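Mitogen-activated protein kinase kinase kinase 7 interacting protein 1 (Anopheles gambiae, PDB 2IRM) probably acts as an adapter that binds the kinase TAK1 and triggers its autophosphorylation, and carries a PP2C-type phosphatase fold. Local coordinates at residues Val113-Ala118 / Ser146-Leu151; Gly170-Cys175 / Val252-Glu257; Asp196-Asn201 / Val221-Thr226; Leu211-Gln216 / Asn242-Ala247. All coordinates share one frame; numbering follows the deposited sequence.

Interaction 1: Val113-Ala118 / Ser146-Leu151; sequences VATKTA and SLNNAL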
loop_
_atom_site.group_PDB
_atom_site.type_symbol
_atom_site.label_atom_id
_atom_site.label_comp_id
_atom_site.label_asym_id
_atom_site.label_seq_id
_atom_site.Cartn_x
_atom_site.Cartn_y
_atom_site.Cartn_z
ATOM N N VAL A 113 -2.718 -12.063 21.876
ATOM C CA VAL A 113 -3.671 -11.235 22.619
ATOM C C VAL A 113 -3.961 -11.842 23.993
ATOM O O VAL A 113 -4.022 -11.119 24.990
ATOM C CB VAL A 113 -4.989 -10.928 21.824
ATOM C CG1 VAL A 113 -4.674 -10.503 20.399
ATOM C CG2 VAL A 113 -5.951 -12.106 21.812
ATOM N N ALA A 114 -4.096 -13.170 24.028
ATOM C CA ALA A 114 -4.397 -13.906 25.247
ATOM C C ALA A 114 -3.229 -13.845 26.210
ATOM O O ALA A 114 -3.400 -14.075 27.404
ATOM C CB ALA A 114 -4.748 -15.341 24.928
ATOM N N THR A 115 -2.046 -13.542 25.680
ATOM C CA THR A 115 -0.855 -13.320 26.498
ATOM C C THR A 115 -0.848 -11.879 27.014
ATOM O O THR A 115 -0.576 -11.645 28.188
ATOM C CB THR A 115 0.463 -13.686 25.742
ATOM O OG1 THR A 115 0.471 -15.086 25.441
ATOM C CG2 THR A 115 1.697 -13.376 26.583
ATOM N N LYS A 116 -1.166 -10.917 26.149
ATOM C CA LYS A 116 -1.265 -9.527 26.588
ATOM C C LYS A 116 -2.285 -9.406 27.712
ATOM O O LYS A 116 -1.948 -8.983 28.821
ATOM C CB LYS A 116 -1.647 -8.591 25.445
ATOM C CG LYS A 116 -1.647 -7.106 25.846
ATOM C CD LYS A 116 -2.679 -6.273 25.060
ATOM C CE LYS A 116 -4.108 -6.523 25.557
ATOM N NZ LYS A 116 -5.128 -6.110 24.550
ATOM N N THR A 117 -3.525 -9.796 27.426
ATOM C CA THR A 117 -4.593 -9.730 28.423
ATOM C C THR A 117 -4.255 -10.507 29.696
ATOM O O THR A 117 -4.661 -10.112 30.779
ATOM C CB THR A 117 -5.979 -10.159 27.867
ATOM O OG1 THR A 117 -6.945 -10.105 28.924
ATOM C CG2 THR A 117 -5.954 -11.572 27.313
ATOM N N ALA A 118 -3.499 -11.592 29.558
ATOM C CA ALA A 118 -3.063 -12.378 30.700
ATOM C C ALA A 118 -2.218 -11.552 31.668
ATOM O O ALA A 118 -2.453 -11.579 32.876
ATOM C CB ALA A 118 -2.294 -13.591 30.232
ATOM N N SER A 146 5.276 -3.737 26.163
ATOM C CA SER A 146 5.421 -2.867 24.998
ATOM C C SER A 146 5.767 -3.724 23.795
ATOM O O SER A 146 5.126 -3.612 22.750
ATOM C CB SER A 146 6.522 -1.824 25.214
ATOM O OG SER A 146 6.300 -1.069 26.392
ATOM N N LEU A 147 6.774 -4.584 23.959
ATOM C CA LEU A 147 7.156 -5.559 22.935
ATOM C C LEU A 147 5.954 -6.392 22.511
ATOM O O LEU A 147 5.750 -6.650 21.320
ATOM C CB LEU A 147 8.274 -6.475 23.443
ATOM C CG LEU A 147 9.721 -5.954 23.473
ATOM C CD1 LEU A 147 10.069 -5.223 22.160
ATOM C CD2 LEU A 147 10.016 -5.065 24.699
ATOM N N ASN A 148 5.150 -6.780 23.498
ATOM C CA ASN A 148 3.941 -7.553 23.262
ATOM C C ASN A 148 2.943 -6.836 22.362
ATOM O O ASN A 148 2.183 -7.485 21.661
ATOM C CB ASN A 148 3.282 -7.944 24.584
ATOM C CG ASN A 148 2.770 -9.373 24.578
ATOM O OD1 ASN A 148 1.759 -9.686 23.952
ATOM N ND2 ASN A 148 3.472 -10.249 25.284
ATOM N N ASN A 149 2.940 -5.505 22.376
ATOM C CA ASN A 149 2.140 -4.748 21.410
ATOM C C ASN A 149 2.837 -4.676 20.042
ATOM O O ASN A 149 2.877 -3.640 19.378
ATOM C CB ASN A 149 1.756 -3.377 21.963
ATOM C CG ASN A 149 0.799 -3.471 23.154
ATOM O OD1 ASN A 149 1.062 -2.911 24.216
ATOM N ND2 ASN A 149 -0.314 -4.180 22.978
ATOM N N ALA A 150 3.408 -5.819 19.659
ATOM C CA ALA A 150 3.859 -6.091 18.303
ATOM C C ALA A 150 2.651 -6.456 17.449
ATOM O O ALA A 150 2.741 -6.463 16.230
ATOM C CB ALA A 150 4.868 -7.233 18.299
ATOM N N LEU A 151 1.523 -6.761 18.091
ATOM C CA LEU A 151 0.276 -7.000 17.368
ATOM C C LEU A 151 -0.305 -5.703 16.784
ATOM O O LEU A 151 -1.504 -5.592 16.518
ATOM C CB LEU A 151 -0.744 -7.757 18.230
ATOM C CG LEU A 151 -0.803 -7.517 19.732
ATOM C CD1 LEU A 151 -1.368 -6.159 20.022
ATOM C CD2 LEU A 151 -1.655 -8.572 20.378
#

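Interaction 2: Gly170-Cys175 / Val252-Glu257; sequences GNIGNC and VIFEPE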
loop_
_atom_site.group_PDB
_atom_site.type_symbol
_atom_site.label_atom_id
_atom_site.label_comp_id
_atom_site.label_asym_id
_atom_site.label_seq_id
_atom_site.Cartn_x
_atom_site.Cartn_y
_atom_site.Cartn_z
ATOM N N GLY A 170 -7.949 -5.319 -6.558
ATOM C CA GLY A 170 -8.379 -5.404 -5.176
ATOM C C GLY A 170 -7.369 -4.673 -4.330
ATOM O O GLY A 170 -6.175 -4.973 -4.406
ATOM N N ASN A 171 -7.832 -3.700 -3.542
ATOM C CA ASN A 171 -6.936 -2.954 -2.660
ATOM C C ASN A 171 -7.522 -2.724 -1.275
ATOM O O ASN A 171 -8.740 -2.711 -1.103
ATOM C CB ASN A 171 -6.500 -1.626 -3.306
ATOM C CG ASN A 171 -7.318 -0.416 -2.820
ATOM O OD1 ASN A 171 -7.031 0.156 -1.762
ATOM N ND2 ASN A 171 -8.318 -0.014 -3.606
ATOM N N ILE A 172 -6.628 -2.559 -0.302
ATOM C CA ILE A 172 -6.973 -2.133 1.047
ATOM C C ILE A 172 -5.843 -1.258 1.588
ATOM O O ILE A 172 -4.659 -1.542 1.371
ATOM C CB ILE A 172 -7.250 -3.322 1.987
ATOM C CG1 ILE A 172 -7.837 -2.837 3.309
ATOM C CG2 ILE A 172 -5.998 -4.132 2.228
ATOM C CD1 ILE A 172 -8.639 -3.887 4.061
ATOM N N GLY A 173 -6.209 -0.175 2.269
ATOM C CA GLY A 173 -5.214 0.686 2.905
ATOM C C GLY A 173 -4.569 1.699 1.983
ATOM O O GLY A 173 -5.233 2.265 1.109
ATOM N N ASN A 174 -3.267 1.908 2.176
ATOM C CA ASN A 174 -2.545 3.031 1.584
ATOM C C ASN A 174 -2.113 2.892 0.137
ATOM O O ASN A 174 -2.140 3.875 -0.604
ATOM C CB ASN A 174 -1.341 3.397 2.449
ATOM C CG ASN A 174 -1.744 4.078 3.752
ATOM O OD1 ASN A 174 -2.922 4.379 3.985
ATOM N ND2 ASN A 174 -0.762 4.327 4.605
ATOM N N CYS A 175 -1.712 1.691 -0.266
ATOM C CA CYS A 175 -1.274 1.436 -1.646
ATOM C C CYS A 175 -2.287 1.913 -2.693
ATOM O O CYS A 175 -3.491 2.002 -2.410
ATOM C CB CYS A 175 -0.987 -0.053 -1.849
ATOM S SG CYS A 175 0.137 -0.800 -0.657
ATOM N N VAL A 252 -10.154 0.969 12.679
ATOM C CA VAL A 252 -9.644 0.274 11.502
ATOM C C VAL A 252 -10.533 -0.909 11.150
ATOM O O VAL A 252 -10.568 -1.913 11.848
ATOM C CB VAL A 252 -8.198 -0.207 11.691
ATOM C CG1 VAL A 252 -7.690 -0.881 10.414
ATOM C CG2 VAL A 252 -7.297 0.957 12.072
ATOM N N ILE A 253 -11.267 -0.792 10.061
ATOM C CA ILE A 253 -12.147 -1.877 9.640
ATOM C C ILE A 253 -11.461 -2.686 8.539
ATOM O O ILE A 253 -10.514 -2.208 7.913
ATOM C CB ILE A 253 -13.513 -1.325 9.192
ATOM C CG1 ILE A 253 -13.353 -0.373 8.000
ATOM C CG2 ILE A 253 -14.172 -0.631 10.360
ATOM C CD1 ILE A 253 -14.639 0.151 7.448
ATOM N N PHE A 254 -11.905 -3.919 8.325
ATOM C CA PHE A 254 -11.367 -4.718 7.226
ATOM C C PHE A 254 -12.437 -4.815 6.164
ATOM O O PHE A 254 -13.343 -5.646 6.259
ATOM C CB PHE A 254 -10.924 -6.117 7.688
ATOM C CG PHE A 254 -10.292 -6.954 6.596
ATOM C CD1 PHE A 254 -8.947 -6.802 6.272
ATOM C CD2 PHE A 254 -11.040 -7.898 5.900
ATOM C CE1 PHE A 254 -8.363 -7.573 5.274
ATOM C CE2 PHE A 254 -10.456 -8.673 4.896
ATOM C CZ PHE A 254 -9.118 -8.508 4.586
ATOM N N GLU A 255 -12.345 -3.942 5.166
ATOM C CA GLU A 255 -13.297 -3.950 4.070
ATOM C C GLU A 255 -12.636 -3.440 2.796
ATOM O O GLU A 255 -12.745 -2.262 2.473
ATOM C CB GLU A 255 -14.516 -3.127 4.437
ATOM C CG GLU A 255 -15.699 -3.429 3.556
ATOM C CD GLU A 255 -16.914 -3.849 4.357
ATOM O OE1 GLU A 255 -17.844 -4.446 3.756
ATOM O OE2 GLU A 255 -16.925 -3.595 5.591
ATOM N N PRO A 256 -11.925 -4.333 2.080
ATOM C CA PRO A 256 -11.163 -3.991 0.886
ATOM C C PRO A 256 -12.074 -3.617 -0.253
ATOM O O PRO A 256 -13.261 -3.893 -0.192
ATOM C CB PRO A 256 -10.454 -5.295 0.554
ATOM C CG PRO A 256 -11.323 -6.334 1.124
ATOM C CD PRO A 256 -11.803 -5.766 2.396
ATOM N N GLU A 257 -11.518 -2.995 -1.284
ATOM C CA GLU A 257 -12.303 -2.555 -2.431
ATOM C C GLU A 257 -11.911 -3.355 -3.669
ATOM O O GLU A 257 -10.714 -3.514 -3.958
ATOM C CB GLU A 257 -12.076 -1.068 -2.689
ATOM C CG GLU A 257 -13.239 -0.368 -3.376
ATOM C CD GLU A 257 -14.213 0.238 -2.384
ATOM O OE1 GLU A 257 -15.429 0.277 -2.707
ATOM O OE2 GLU A 257 -13.767 0.675 -1.286
#

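Interaction 3: Asp196-Asn201 / Val221-Thr226; sequences DHNLLN and VPLYST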
loop_
_atom_site.group_PDB
_atom_site.type_symbol
_atom_site.label_atom_id
_atom_site.label_comp_id
_atom_site.label_asym_id
_atom_site.label_seq_id
_atom_site.Cartn_x
_atom_site.Cartn_y
_atom_site.Cartn_z
ATOM N N ASP A 196 -8.235 5.044 -1.689
ATOM C CA ASP A 196 -7.373 5.336 -0.549
ATOM C C ASP A 196 -8.121 5.134 0.744
ATOM O O ASP A 196 -9.154 5.775 0.980
ATOM C CB ASP A 196 -6.866 6.760 -0.634
ATOM C CG ASP A 196 -6.033 6.990 -1.869
ATOM O OD1 ASP A 196 -5.075 6.203 -2.092
ATOM O OD2 ASP A 196 -6.337 7.947 -2.620
ATOM N N HIS A 197 -7.624 4.216 1.568
ATOM C CA HIS A 197 -8.229 3.992 2.868
ATOM C C HIS A 197 -7.398 4.661 3.940
ATOM O O HIS A 197 -6.774 3.986 4.754
ATOM C CB HIS A 197 -8.408 2.507 3.156
ATOM C CG HIS A 197 -9.377 1.829 2.237
ATOM N ND1 HIS A 197 -9.091 0.641 1.601
ATOM C CD2 HIS A 197 -10.622 2.182 1.837
ATOM C CE1 HIS A 197 -10.123 0.286 0.853
ATOM N NE2 HIS A 197 -11.067 1.203 0.980
ATOM N N ASN A 198 -7.415 5.997 3.920
ATOM C CA ASN A 198 -6.731 6.855 4.884
ATOM C C ASN A 198 -7.357 8.247 4.926
ATOM O O ASN A 198 -8.383 8.495 4.290
ATOM C CB ASN A 198 -5.266 6.985 4.517
ATOM C CG ASN A 198 -5.073 7.344 3.074
ATOM O OD1 ASN A 198 -4.307 6.689 2.366
ATOM N ND2 ASN A 198 -5.772 8.378 2.613
ATOM N N LEU A 199 -6.731 9.171 5.649
ATOM C CA LEU A 199 -7.348 10.479 5.826
ATOM C C LEU A 199 -7.322 11.377 4.587
ATOM O O LEU A 199 -7.947 12.435 4.580
ATOM C CB LEU A 199 -6.752 11.184 7.035
ATOM C CG LEU A 199 -7.546 11.074 8.331
ATOM C CD1 LEU A 199 -8.489 9.890 8.328
ATOM C CD2 LEU A 199 -6.610 11.023 9.527
ATOM N N LEU A 200 -6.613 10.959 3.540
ATOM C CA LEU A 200 -6.688 11.650 2.255
ATOM C C LEU A 200 -8.068 11.498 1.637
ATOM O O LEU A 200 -8.408 12.235 0.718
ATOM C CB LEU A 200 -5.687 11.091 1.246
ATOM C CG LEU A 200 -4.178 11.146 1.460
ATOM C CD1 LEU A 200 -3.489 10.322 0.386
ATOM C CD2 LEU A 200 -3.699 12.565 1.423
ATOM N N ASN A 201 -8.844 10.532 2.125
ATOM C CA ASN A 201 -10.169 10.244 1.594
ATOM C C ASN A 201 -11.285 10.669 2.550
ATOM O O ASN A 201 -11.530 10.028 3.579
ATOM C CB ASN A 201 -10.241 8.756 1.247
ATOM C CG ASN A 201 -11.634 8.281 0.889
ATOM O OD1 ASN A 201 -11.894 7.080 0.925
ATOM N ND2 ASN A 201 -12.529 9.202 0.527
ATOM N N VAL A 221 1.407 10.958 13.738
ATOM C CA VAL A 221 1.296 9.660 13.065
ATOM C C VAL A 221 1.226 9.827 11.542
ATOM O O VAL A 221 0.224 10.298 11.014
ATOM C CB VAL A 221 0.177 8.702 13.683
ATOM C CG1 VAL A 221 -0.808 9.453 14.557
ATOM C CG2 VAL A 221 -0.532 7.879 12.624
ATOM N N PRO A 222 2.305 9.417 10.843
ATOM C CA PRO A 222 2.553 9.672 9.415
ATOM C C PRO A 222 1.312 9.652 8.511
ATOM O O PRO A 222 0.772 10.720 8.224
ATOM C CB PRO A 222 3.565 8.577 9.034
ATOM C CG PRO A 222 4.386 8.407 10.285
ATOM C CD PRO A 222 3.401 8.616 11.439
ATOM N N LEU A 223 0.887 8.468 8.082
ATOM C CA LEU A 223 -0.174 8.347 7.088
ATOM C C LEU A 223 -1.093 7.173 7.407
ATOM O O LEU A 223 -1.259 6.263 6.595
ATOM C CB LEU A 223 0.421 8.184 5.688
ATOM C CG LEU A 223 -0.463 8.626 4.520
ATOM C CD1 LEU A 223 -0.361 7.642 3.366
ATOM C CD2 LEU A 223 -1.907 8.785 4.969
ATOM N N TYR A 224 -1.690 7.202 8.594
ATOM C CA TYR A 224 -2.369 6.036 9.139
ATOM C C TYR A 224 -3.434 5.499 8.187
ATOM O O TYR A 224 -4.368 6.209 7.811
ATOM C CB TYR A 224 -2.995 6.396 10.472
ATOM C CG TYR A 224 -3.294 5.219 11.328
ATOM C CD1 TYR A 224 -2.276 4.563 12.005
ATOM C CD2 TYR A 224 -4.598 4.767 11.487
ATOM C CE1 TYR A 224 -2.536 3.477 12.808
ATOM C CE2 TYR A 224 -4.877 3.675 12.294
ATOM C CZ TYR A 224 -3.837 3.038 12.946
ATOM O OH TYR A 224 -4.083 1.954 13.748
ATOM N N SER A 225 -3.267 4.252 7.765
ATOM C CA SER A 225 -4.256 3.621 6.939
ATOM C C SER A 225 -5.393 3.252 7.868
ATOM O O SER A 225 -5.173 2.747 8.964
ATOM C CB SER A 225 -3.685 2.390 6.243
ATOM O OG SER A 225 -3.349 1.400 7.184
ATOM N N THR A 226 -6.608 3.520 7.420
ATOM C CA THR A 226 -7.801 3.358 8.226
ATOM C C THR A 226 -8.475 2.036 7.885
ATOM O O THR A 226 -9.551 1.712 8.406
ATOM C CB THR A 226 -8.757 4.502 7.921
ATOM O OG1 THR A 226 -8.984 4.531 6.513
ATOM C CG2 THR A 226 -8.146 5.830 8.328
#

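Interaction 4: Leu211-Gln216 / Asn242-Ala247; sequences LGLMAQ and NFLSSA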
loop_
_atom_site.group_PDB
_atom_site.type_symbol
_atom_site.label_atom_id
_atom_site.label_comp_id
_atom_site.label_asym_id
_atom_site.label_seq_id
_atom_site.Cartn_x
_atom_site.Cartn_y
_atom_site.Cartn_z
ATOM N N LEU A 211 -16.996 7.956 14.552
ATOM C CA LEU A 211 -16.576 7.052 15.622
ATOM C C LEU A 211 -16.171 7.833 16.859
ATOM O O LEU A 211 -15.961 7.261 17.943
ATOM C CB LEU A 211 -15.422 6.162 15.161
ATOM C CG LEU A 211 -15.796 5.151 14.075
ATOM C CD1 LEU A 211 -14.734 4.087 13.976
ATOM C CD2 LEU A 211 -17.192 4.530 14.294
ATOM N N GLY A 212 -16.072 9.143 16.694
ATOM C CA GLY A 212 -15.787 10.016 17.799
ATOM C C GLY A 212 -14.368 10.488 17.715
ATOM O O GLY A 212 -13.871 11.107 18.662
ATOM N N LEU A 213 -13.717 10.205 16.585
ATOM C CA LEU A 213 -12.340 10.662 16.349
ATOM C C LEU A 213 -12.278 12.026 15.669
ATOM O O LEU A 213 -13.198 12.399 14.949
ATOM C CB LEU A 213 -11.544 9.619 15.559
ATOM C CG LEU A 213 -11.295 8.313 16.338
ATOM C CD1 LEU A 213 -10.877 7.174 15.427
ATOM C CD2 LEU A 213 -10.273 8.488 17.446
ATOM N N MET A 214 -11.194 12.760 15.919
ATOM C CA MET A 214 -10.919 14.046 15.279
ATOM C C MET A 214 -9.509 14.050 14.713
ATOM O O MET A 214 -8.699 13.212 15.084
ATOM C CB MET A 214 -11.047 15.168 16.291
ATOM C CG MET A 214 -10.045 15.081 17.428
ATOM S SD MET A 214 -10.303 16.379 18.632
ATOM C CE MET A 214 -11.593 15.707 19.655
ATOM N N ALA A 215 -9.202 15.004 13.841
ATOM C CA ALA A 215 -7.910 15.025 13.150
ATOM C C ALA A 215 -6.736 15.096 14.105
ATOM O O ALA A 215 -5.681 14.500 13.854
ATOM C CB ALA A 215 -7.847 16.164 12.171
ATOM N N GLN A 216 -6.934 15.815 15.206
ATOM C CA GLN A 216 -5.894 16.020 16.200
ATOM C C GLN A 216 -5.402 14.714 16.826
ATOM O O GLN A 216 -4.282 14.644 17.325
ATOM C CB GLN A 216 -6.370 16.998 17.270
ATOM C CG GLN A 216 -6.209 18.483 16.880
ATOM C CD GLN A 216 -7.421 19.104 16.146
ATOM O OE1 GLN A 216 -7.925 20.157 16.549
ATOM N NE2 GLN A 216 -7.873 18.465 15.069
ATOM N N ASN A 242 -3.448 4.334 23.474
ATOM C CA ASN A 242 -3.450 5.789 23.378
ATOM C C ASN A 242 -3.664 6.245 21.939
ATOM O O ASN A 242 -2.934 5.842 21.034
ATOM C CB ASN A 242 -2.016 5.998 23.867
ATOM C CG ASN A 242 -0.985 5.684 22.800
ATOM O OD1 ASN A 242 -0.846 4.537 22.374
ATOM N ND2 ASN A 242 -0.256 6.704 22.362
ATOM N N PHE A 243 -4.670 7.090 21.735
ATOM C CA PHE A 243 -4.761 7.893 20.521
ATOM C C PHE A 243 -5.488 7.147 19.408
ATOM O O PHE A 243 -5.597 7.640 18.285
ATOM C CB PHE A 243 -3.369 8.134 19.932
ATOM C CG PHE A 243 -3.140 7.443 18.617
ATOM C CD1 PHE A 243 -2.313 6.336 18.536
ATOM C CD2 PHE A 243 -3.753 7.902 17.463
ATOM C CE1 PHE A 243 -2.100 5.699 17.328
ATOM C CE2 PHE A 243 -3.543 7.270 16.253
ATOM C CZ PHE A 243 -2.717 6.166 16.185
ATOM N N LEU A 244 -5.986 5.957 19.727
ATOM C CA LEU A 244 -7.098 5.369 18.989
ATOM C C LEU A 244 -8.188 5.203 20.043
ATOM O O LEU A 244 -9.284 4.730 19.747
ATOM C CB LEU A 244 -6.757 4.013 18.367
ATOM C CG LEU A 244 -6.389 4.023 16.882
ATOM C CD1 LEU A 244 -6.945 2.791 16.183
ATOM C CD2 LEU A 244 -6.886 5.295 16.212
ATOM N N SER A 245 -7.878 5.596 21.275
ATOM C CA SER A 245 -8.651 5.145 22.452
ATOM C C SER A 245 -9.948 5.912 22.745
ATOM O O SER A 245 -10.844 5.387 23.418
ATOM C CB SER A 245 -7.770 5.065 23.708
ATOM O OG SER A 245 -6.987 6.237 23.881
ATOM N N SER A 246 -10.062 7.137 22.232
ATOM C CA SER A 246 -11.296 7.912 22.401
ATOM C C SER A 246 -12.460 7.372 21.567
ATOM O O SER A 246 -13.613 7.642 21.882
ATOM C CB SER A 246 -11.066 9.399 22.112
ATOM O OG SER A 246 -10.610 9.609 20.787
ATOM N N ALA A 247 -12.154 6.601 20.521
ATOM C CA ALA A 247 -13.160 6.100 19.580
ATOM C C ALA A 247 -14.251 5.246 20.248
ATOM O O ALA A 247 -14.008 4.585 21.264
ATOM C CB ALA A 247 -12.492 5.343 18.444
#

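Interaction 1: Val113-Ala118 / Ser146-Leu151
Val113 and Leu151 make the tight end of this contact: Val113 CG1 stands 3.6 Å from Leu151 CD2, and the two side chains cross at about a right angle. Val113 CG1 lies anti to its own carbonyl carbon (chi1 -46°), which carries that methyl toward the leucine. Tyr232 of helix 232-235 touches both residues, so this end is closed by a third element. One turn further along helix 110-121, Lys116 contributes its aliphatic part. Its CB is 3.9 Å from Asn148 OD1, while its CD rests against the amide end of Asn149. The lysine chain bends at chi2 and again at chi3 (75°), and its NZ reaches Asp240 in a salt bridge; its charged end is thus engaged outside 146-151, while CB and CD make the side-chain contact. The looser side is at Thr115, an exposed residue whose CG2 meets Asn148 ND2 at 3.8 Å, again crosswise. Thr115 OG1 is bonded to Pro111 O within its own helix. With no hydrogen bond across it and 236 Å² buried in all, the interface rests on side chains laid against helix 110-121, and is plain packing of that helix on the chain at and just after helix 144-148, within the PPM-type phosphatase fold.

Interaction 2: Gly170-Cys175 / Val252-Glu257
Asn171 and Glu257 exchange two backbone hydrogen bonds, the strongest link here. Asn171 N donates to Glu257 O over 2.9 Å in the carbonyl plane, and Glu257 N returns a bond of 2.8 Å to Asn171 O that is nearly straight at hydrogen (172°). This reciprocity defines a hydrogen-bonded antiparallel pair, with the two CA atoms 5.4 Å apart. The side chains of the pair lie side by side on one face of the sheet and point the same way, although the carboxylate of Glu257 then leads away. Outward from the bridge, packing passes to Ile172. Its CB sits 4.0 Å from Pro256 CB, and its CG1, anti to the backbone N (chi1 -170°), extends CD1 to within 3.7 Å of Phe254 CD1. The isoleucine and phenylalanine side chains cross at about a right angle, while Pro256 CD lies over one face of the same ring, toward its rim, so the three form a continuous apolar patch. Phe98 of helix 87-108 touches Ile172, Phe254 and Pro256. Strand 154-163 flanks 166-172, bonding to Gly170 and Ile172 through Leu159 and Ala157, and the bridge begins the pairing of 166-172 with 257-263.

Interaction 3: Asp196-Asn201 / Val221-Thr226
Thr226 and His197 are joined by a backbone hydrogen bond, from Thr226 N to His197 O at 2.7 Å. It is fairly straight at the hydrogen (165°), but the donor is tilted 33° from the carbonyl plane. The threonine side chain can be followed outward from there. Its CB lies 3.8 Å from His197 O, beside the carbonyl that takes the backbone bond. At the tip the two branches part. OG1, placed between the backbone N and the carbonyl carbon (chi1 55°), stays close to the histidine carbonyl and is hydrogen-bonded to Glu204 OE2 in helix 202-209. CG2 turns the other way, lying 3.9 Å from Asn198 CA and 4.1 Å from Leu199 CD1; Leu208 of the same helix touches both Thr226 and Leu199. On a second front Asn198 CB is covered by Leu223, whose CD2 comes within 3.8 Å, and by Tyr224 O at 3.5 Å. The first loop is bent by a type I turn from Asn198 to Asn201, with Asn201 N bonded to Asn198 O over 3.0 Å. Asn201 stands at the N-cap position, so the contact is that of a tight turn leading into a helix, pinned by the loop that follows the same helix in this PP2C-family domain.

Interaction 4: Leu211-Gln216 / Asn242-Ala247
Leu213 lies against Ala247 with its whole branched end: its CG is 3.8 Å from Ala247 CB, with CD1 at 3.9 Å and CD2 at 4.0 Å from that same methyl. The alanine methyl thus faces the fork of the leucine rather than one tip. With CG anti to the carbonyl carbon (chi1 -67°) the fork is carried across to the 244-247 turn, where CD2 also meets Ser246 OG at 3.5 Å, while CD1 only approaches Leu244 CD2, 4.5 Å away. Each side of the contact is a reversal of the chain. Gly212, with positive phi (105°), closes the preceding helix in a Schellman motif and hands the chain on to Leu213; across from it a type I turn from Leu244 to Ala247 brings Ser246 and Ala247 alongside. Gly212 and Ala247 have the nearest CA atoms, 5.0 Å apart, and Leu211 O meets Ala247 CA at 3.4 Å in a CA-H...O contact. No hydrogen bond crosses, but Leu211 O is bonded to Thr248 OG1, and the two backbones are bonded as well. Leu211 CB lies 4.5 Å from Ala247 CB, and the leucine touches Ala249. Leu244 packs on Pro251 and Tyr224, and Tyr238 OH bonds Ala247 O.

Overall arrangement
Interactions 2 and 3 form one continuous unit, their centres 11 Å apart. Asn174 ND2 reaches Leu223 O at 2.8 Å and Gly173 N reaches His197 ND1 at 3.1 Å, both probable hydrogen bonds, so the turn after strand 166-172 is held by both loops of interaction 3. Interaction 4 continues outward, its centre 14 Å from that of interaction 3; Tyr224 OH packs on Leu244 CD1 at 3.8 Å, and the segments of these two contacts alternate along the chain. Interaction 1 stands apart, 21 to 25 Å from the other centres and touching none of them. All four lie within the PPM-type phosphatase range, and no metal or ligand is among the atoms of these contacts.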